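Local coordinates for protein RNA-dependent RNA Polymerase (Bombyx mori cytoplasmic polyhedrosis virus, PDB 6TZ0) that catalyses RNA-templated RNA synthesis as the polymerase of a double-stranded RNA virus, involved both in transcription of the genome segments and in their replication, at residues L33-F45 with W146-V158. Sequence-based numbering, arbitrary orientation.
Sequences LANDRVARHDFLF and WRELCAVIASLDV
Two helices of the polymerase's N-terminal region pack here beside an ATP-binding site to which Arg37 and Arg147 belong, although no ATP is bound to this chain. Helix 37-44 meets residues 146-158 at a crossing angle of 45°, their axes coming within 10.5 Å of each other, and two of its side chains enter as knobs into holes. Leu44 sits among Trp146, Leu149, Cys150 and Ile153: its CD1 lies 3.7 Å from Cys150 SG and reaches the indole at CE3, while CD2 turns to Ile153 CG1, 4.0 Å away. Phe43, one residue earlier, fills the next hole, between Cys150, Ile153, Ala154 and Asp157. With CG anti to the backbone N, its ring extends toward the later turns of the partner helix, where CE2 meets Ile153 CG2 at 3.7 Å; Leu33 CD1 lies over the centre of one ring face. Asp157 approaches the ring from the opposite direction, its carboxylate plane 73° from that of the ring, and is held by a salt bridge to Arg168 and a hydrogen bond to Tyr165. Near the ATP site, the aliphatic part of Arg40 runs past Cys150 SG, and a bend at chi3 brings its guanidinium back to helix 20-35. There NH1 donates an almost straight, in-plane hydrogen bond to Leu33 O (3.2 Å, 168°). Arg147 NE lies over one face of this guanidinium, 3.4 Å from Arg40 NH1; Asp36 O lies over the opposite face. Ala34 O lies over one face of the guanidinium of the extended Arg147, whose side chain comes within about 4 Å of that of Arg791, another ATP-binding residue. Trp146 stacks on Phe181; Leu149 and Leu156 pack on helix 206-218, Ser155 on both it and helix 774-786, and Val158 on helix 774-786.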
loop_
_atom_site.group_PDB
_atom_site.type_symbol
_atom_site.label_atom_id
_atom_site.label_comp_id
_atom_site.label_asym_id
_atom_site.label_seq_id
_atom_site.Cartn_x
_atom_site.Cartn_y
_atom_site.Cartn_z
ATOM N N LEU A 33 -2.586 -11.171 40.824
ATOM C CA LEU A 33 -3.197 -11.529 39.546
ATOM C C LEU A 33 -2.174 -11.630 38.422
ATOM O O LEU A 33 -2.387 -12.381 37.467
ATOM C CB LEU A 33 -4.289 -10.537 39.165
ATOM C CG LEU A 33 -5.550 -10.640 40.008
ATOM C CD1 LEU A 33 -6.559 -9.612 39.559
ATOM C CD2 LEU A 33 -6.123 -12.037 39.916
ATOM N N ALA A 34 -1.070 -10.890 38.499
ATOM C CA ALA A 34 -0.091 -10.949 37.422
ATOM C C ALA A 34 0.869 -12.128 37.534
ATOM O O ALA A 34 1.429 -12.541 36.515
ATOM C CB ALA A 34 0.711 -9.648 37.366
ATOM N N ASN A 35 1.073 -12.683 38.730
ATOM C CA ASN A 35 2.136 -13.674 38.897
ATOM C C ASN A 35 1.710 -15.081 38.480
ATOM O O ASN A 35 2.297 -15.665 37.564
ATOM C CB ASN A 35 2.633 -13.672 40.343
ATOM C CG ASN A 35 3.473 -12.458 40.663
ATOM O OD1 ASN A 35 4.301 -12.034 39.859
ATOM N ND2 ASN A 35 3.260 -11.887 41.839
ATOM N N ASP A 36 0.712 -15.654 39.148
ATOM C CA ASP A 36 0.370 -17.059 38.970
ATOM C C ASP A 36 -1.012 -17.241 38.355
ATOM O O ASP A 36 -1.900 -16.402 38.516
ATOM C CB ASP A 36 0.447 -17.815 40.299
ATOM C CG ASP A 36 -0.368 -17.161 41.393
ATOM O OD1 ASP A 36 -0.855 -16.034 41.183
ATOM O OD2 ASP A 36 -0.527 -17.778 42.469
ATOM N N ARG A 37 -1.185 -18.359 37.650
ATOM C CA ARG A 37 -2.440 -18.665 36.978
ATOM C C ARG A 37 -3.433 -19.388 37.873
ATOM O O ARG A 37 -4.610 -19.491 37.510
ATOM C CB ARG A 37 -2.179 -19.501 35.721
ATOM C CG ARG A 37 -1.672 -20.895 36.001
ATOM C CD ARG A 37 -1.353 -21.638 34.718
ATOM N NE ARG A 37 -0.981 -23.022 34.984
ATOM C CZ ARG A 37 0.255 -23.428 35.253
ATOM N NH1 ARG A 37 1.252 -22.556 35.282
ATOM N NH2 ARG A 37 0.495 -24.708 35.485
ATOM N N VAL A 38 -2.991 -19.883 39.027
ATOM C CA VAL A 38 -3.919 -20.450 39.997
ATOM C C VAL A 38 -4.807 -19.357 40.574
ATOM O O VAL A 38 -6.028 -19.521 40.690
ATOM C CB VAL A 38 -3.141 -21.198 41.094
ATOM C CG1 VAL A 38 -4.086 -21.739 42.142
ATOM C CG2 VAL A 38 -2.328 -22.315 40.485
ATOM N N ALA A 39 -4.210 -18.208 40.902
ATOM C CA ALA A 39 -4.987 -17.071 41.377
ATOM C C ALA A 39 -5.858 -16.482 40.278
ATOM O O ALA A 39 -6.926 -15.943 40.569
ATOM C CB ALA A 39 -4.065 -15.999 41.950
ATOM N N ARG A 40 -5.444 -16.599 39.015
ATOM C CA ARG A 40 -6.280 -16.103 37.925
ATOM C C ARG A 40 -7.489 -17.001 37.698
ATOM O O ARG A 40 -8.594 -16.504 37.451
ATOM C CB ARG A 40 -5.459 -15.960 36.648
ATOM C CG ARG A 40 -4.450 -14.841 36.725
ATOM C CD ARG A 40 -3.911 -14.455 35.366
ATOM N NE ARG A 40 -3.094 -15.487 34.745
ATOM C CZ ARG A 40 -1.786 -15.610 34.934
ATOM N NH1 ARG A 40 -1.152 -14.775 35.738
ATOM N NH2 ARG A 40 -1.111 -16.571 34.325
ATOM N N HIS A 41 -7.304 -18.321 37.795
ATOM C CA HIS A 41 -8.444 -19.228 37.744
ATOM C C HIS A 41 -9.344 -19.059 38.960
ATOM O O HIS A 41 -10.561 -19.224 38.849
ATOM C CB HIS A 41 -7.969 -20.678 37.635
ATOM C CG HIS A 41 -9.070 -21.654 37.363
ATOM N ND1 HIS A 41 -9.852 -22.191 38.363
ATOM C CD2 HIS A 41 -9.519 -22.190 36.206
ATOM C CE1 HIS A 41 -10.743 -23.005 37.830
ATOM N NE2 HIS A 41 -10.560 -23.028 36.523
ATOM N N ASP A 42 -8.768 -18.716 40.114
ATOM C CA ASP A 42 -9.572 -18.474 41.309
ATOM C C ASP A 42 -10.368 -17.179 41.191
ATOM O O ASP A 42 -11.523 -17.112 41.624
ATOM C CB ASP A 42 -8.657 -18.428 42.531
ATOM C CG ASP A 42 -9.409 -18.559 43.841
ATOM O OD1 ASP A 42 -10.637 -18.773 43.824
ATOM O OD2 ASP A 42 -8.764 -18.434 44.901
ATOM N N PHE A 43 -9.764 -16.142 40.612
ATOM C CA PHE A 43 -10.428 -14.853 40.475
ATOM C C PHE A 43 -11.526 -14.903 39.425
ATOM O O PHE A 43 -12.616 -14.360 39.633
ATOM C CB PHE A 43 -9.398 -13.785 40.120
ATOM C CG PHE A 43 -9.972 -12.413 39.954
ATOM C CD1 PHE A 43 -10.355 -11.673 41.057
ATOM C CD2 PHE A 43 -10.109 -11.850 38.694
ATOM C CE1 PHE A 43 -10.878 -10.409 40.912
ATOM C CE2 PHE A 43 -10.634 -10.583 38.543
ATOM C CZ PHE A 43 -11.019 -9.864 39.652
ATOM N N LEU A 44 -11.259 -15.544 38.290
ATOM C CA LEU A 44 -12.252 -15.574 37.228
ATOM C C LEU A 44 -13.367 -16.571 37.495
ATOM O O LEU A 44 -14.453 -16.425 36.929
ATOM C CB LEU A 44 -11.585 -15.893 35.888
ATOM C CG LEU A 44 -10.633 -14.834 35.329
ATOM C CD1 LEU A 44 -9.925 -15.354 34.103
ATOM C CD2 LEU A 44 -11.385 -13.567 34.995
ATOM N N PHE A 45 -13.136 -17.569 38.342
ATOM C CA PHE A 45 -14.084 -18.661 38.538
ATOM C C PHE A 45 -14.274 -18.946 40.016
ATOM O O PHE A 45 -14.181 -20.087 40.470
ATOM C CB PHE A 45 -13.627 -19.918 37.817
ATOM C CG PHE A 45 -13.342 -19.704 36.370
ATOM C CD1 PHE A 45 -14.361 -19.400 35.490
ATOM C CD2 PHE A 45 -12.054 -19.832 35.884
ATOM C CE1 PHE A 45 -14.099 -19.200 34.158
ATOM C CE2 PHE A 45 -11.786 -19.638 34.549
ATOM C CZ PHE A 45 -12.809 -19.324 33.685
ATOM N N TRP A 146 -5.858 -14.645 29.180
ATOM C CA TRP A 146 -6.510 -14.711 30.479
ATOM C C TRP A 146 -6.098 -13.546 31.363
ATOM O O TRP A 146 -6.893 -13.094 32.184
ATOM C CB TRP A 146 -6.215 -16.041 31.172
ATOM C CG TRP A 146 -6.727 -17.229 30.419
ATOM C CD1 TRP A 146 -5.986 -18.147 29.745
ATOM C CD2 TRP A 146 -8.096 -17.580 30.196
ATOM N NE1 TRP A 146 -6.803 -19.075 29.150
ATOM C CE2 TRP A 146 -8.105 -18.747 29.412
ATOM C CE3 TRP A 146 -9.314 -17.037 30.604
ATOM C CZ2 TRP A 146 -9.281 -19.371 29.022
ATOM C CZ3 TRP A 146 -10.474 -17.654 30.216
ATOM C CH2 TRP A 146 -10.453 -18.810 29.436
ATOM N N ARG A 147 -4.891 -13.012 31.172
ATOM C CA ARG A 147 -4.482 -11.822 31.910
ATOM C C ARG A 147 -5.250 -10.592 31.446
ATOM O O ARG A 147 -5.599 -9.726 32.257
ATOM C CB ARG A 147 -2.984 -11.608 31.750
ATOM C CG ARG A 147 -2.170 -12.691 32.396
ATOM C CD ARG A 147 -0.700 -12.460 32.206
ATOM N NE ARG A 147 0.077 -13.547 32.779
ATOM C CZ ARG A 147 1.394 -13.653 32.680
ATOM N NH1 ARG A 147 2.018 -14.680 33.235
ATOM N NH2 ARG A 147 2.085 -12.733 32.021
ATOM N N GLU A 148 -5.544 -10.512 30.147
ATOM C CA GLU A 148 -6.346 -9.409 29.633
ATOM C C GLU A 148 -7.788 -9.502 30.115
ATOM O O GLU A 148 -8.400 -8.481 30.466
ATOM C CB GLU A 148 -6.272 -9.386 28.110
ATOM C CG GLU A 148 -4.872 -9.116 27.586
ATOM C CD GLU A 148 -4.809 -9.053 26.078
ATOM O OE1 GLU A 148 -5.833 -9.327 25.425
ATOM O OE2 GLU A 148 -3.732 -8.733 25.543
ATOM N N LEU A 149 -8.336 -10.722 30.172
ATOM C CA LEU A 149 -9.671 -10.894 30.734
ATOM C C LEU A 149 -9.689 -10.583 32.231
ATOM O O LEU A 149 -10.663 -10.009 32.736
ATOM C CB LEU A 149 -10.173 -12.312 30.454
ATOM C CG LEU A 149 -11.620 -12.607 30.851
ATOM C CD1 LEU A 149 -12.566 -11.720 30.077
ATOM C CD2 LEU A 149 -11.966 -14.057 30.633
ATOM N N CYS A 150 -8.607 -10.920 32.945
ATOM C CA CYS A 150 -8.479 -10.543 34.351
ATOM C C CYS A 150 -8.426 -9.034 34.526
ATOM O O CYS A 150 -8.986 -8.503 35.489
ATOM C CB CYS A 150 -7.238 -11.181 34.979
ATOM S SG CYS A 150 -7.363 -12.932 35.351
ATOM N N ALA A 151 -7.780 -8.326 33.594
ATOM C CA ALA A 151 -7.733 -6.867 33.664
ATOM C C ALA A 151 -9.114 -6.252 33.475
ATOM O O ALA A 151 -9.497 -5.340 34.224
ATOM C CB ALA A 151 -6.756 -6.325 32.626
ATOM N N VAL A 152 -9.884 -6.768 32.511
ATOM C CA VAL A 152 -11.234 -6.252 32.266
ATOM C C VAL A 152 -12.150 -6.519 33.461
ATOM O O VAL A 152 -12.866 -5.620 33.932
ATOM C CB VAL A 152 -11.811 -6.851 30.970
ATOM C CG1 VAL A 152 -13.244 -6.425 30.771
ATOM C CG2 VAL A 152 -10.998 -6.411 29.792
ATOM N N ILE A 153 -12.109 -7.744 33.994
ATOM C CA ILE A 153 -12.979 -8.111 35.111
ATOM C C ILE A 153 -12.580 -7.371 36.389
ATOM O O ILE A 153 -13.446 -6.936 37.160
ATOM C CB ILE A 153 -12.976 -9.643 35.287
ATOM C CG1 ILE A 153 -13.601 -10.320 34.065
ATOM C CG2 ILE A 153 -13.702 -10.075 36.531
ATOM C CD1 ILE A 153 -15.028 -9.934 33.810
ATOM N N ALA A 154 -11.275 -7.157 36.598
ATOM C CA ALA A 154 -10.801 -6.394 37.750
ATOM C C ALA A 154 -11.243 -4.940 37.688
ATOM O O ALA A 154 -11.648 -4.363 38.708
ATOM C CB ALA A 154 -9.282 -6.468 37.828
ATOM N N SER A 155 -11.182 -4.339 36.494
ATOM C CA SER A 155 -11.635 -2.961 36.334
ATOM C C SER A 155 -13.130 -2.832 36.590
ATOM O O SER A 155 -13.567 -1.891 37.268
ATOM C CB SER A 155 -11.292 -2.461 34.936
ATOM O OG SER A 155 -12.055 -3.161 33.977
ATOM N N LEU A 156 -13.923 -3.781 36.078
ATOM C CA LEU A 156 -15.366 -3.759 36.320
ATOM C C LEU A 156 -15.700 -3.950 37.796
ATOM O O LEU A 156 -16.627 -3.311 38.314
ATOM C CB LEU A 156 -16.045 -4.830 35.476
ATOM C CG LEU A 156 -16.203 -4.647 33.975
ATOM C CD1 LEU A 156 -16.430 -5.978 33.339
ATOM C CD2 LEU A 156 -17.414 -3.794 33.728
ATOM N N ASP A 157 -14.943 -4.806 38.492
ATOM C CA ASP A 157 -15.191 -5.043 39.913
ATOM C C ASP A 157 -14.877 -3.812 40.747
ATOM O O ASP A 157 -15.631 -3.465 41.659
ATOM C CB ASP A 157 -14.365 -6.222 40.421
ATOM C CG ASP A 157 -14.847 -7.542 39.893
ATOM O OD1 ASP A 157 -16.029 -7.641 39.521
ATOM O OD2 ASP A 157 -14.044 -8.494 39.883
ATOM N N VAL A 158 -13.759 -3.144 40.457
ATOM C CA VAL A 158 -13.385 -1.980 41.256
ATOM C C VAL A 158 -14.297 -0.795 40.946
ATOM O O VAL A 158 -14.641 -0.014 41.843
ATOM C CB VAL A 158 -11.894 -1.661 41.049
ATOM C CG1 VAL A 158 -11.475 -0.381 41.741
ATOM C CG2 VAL A 158 -11.080 -2.797 41.595
#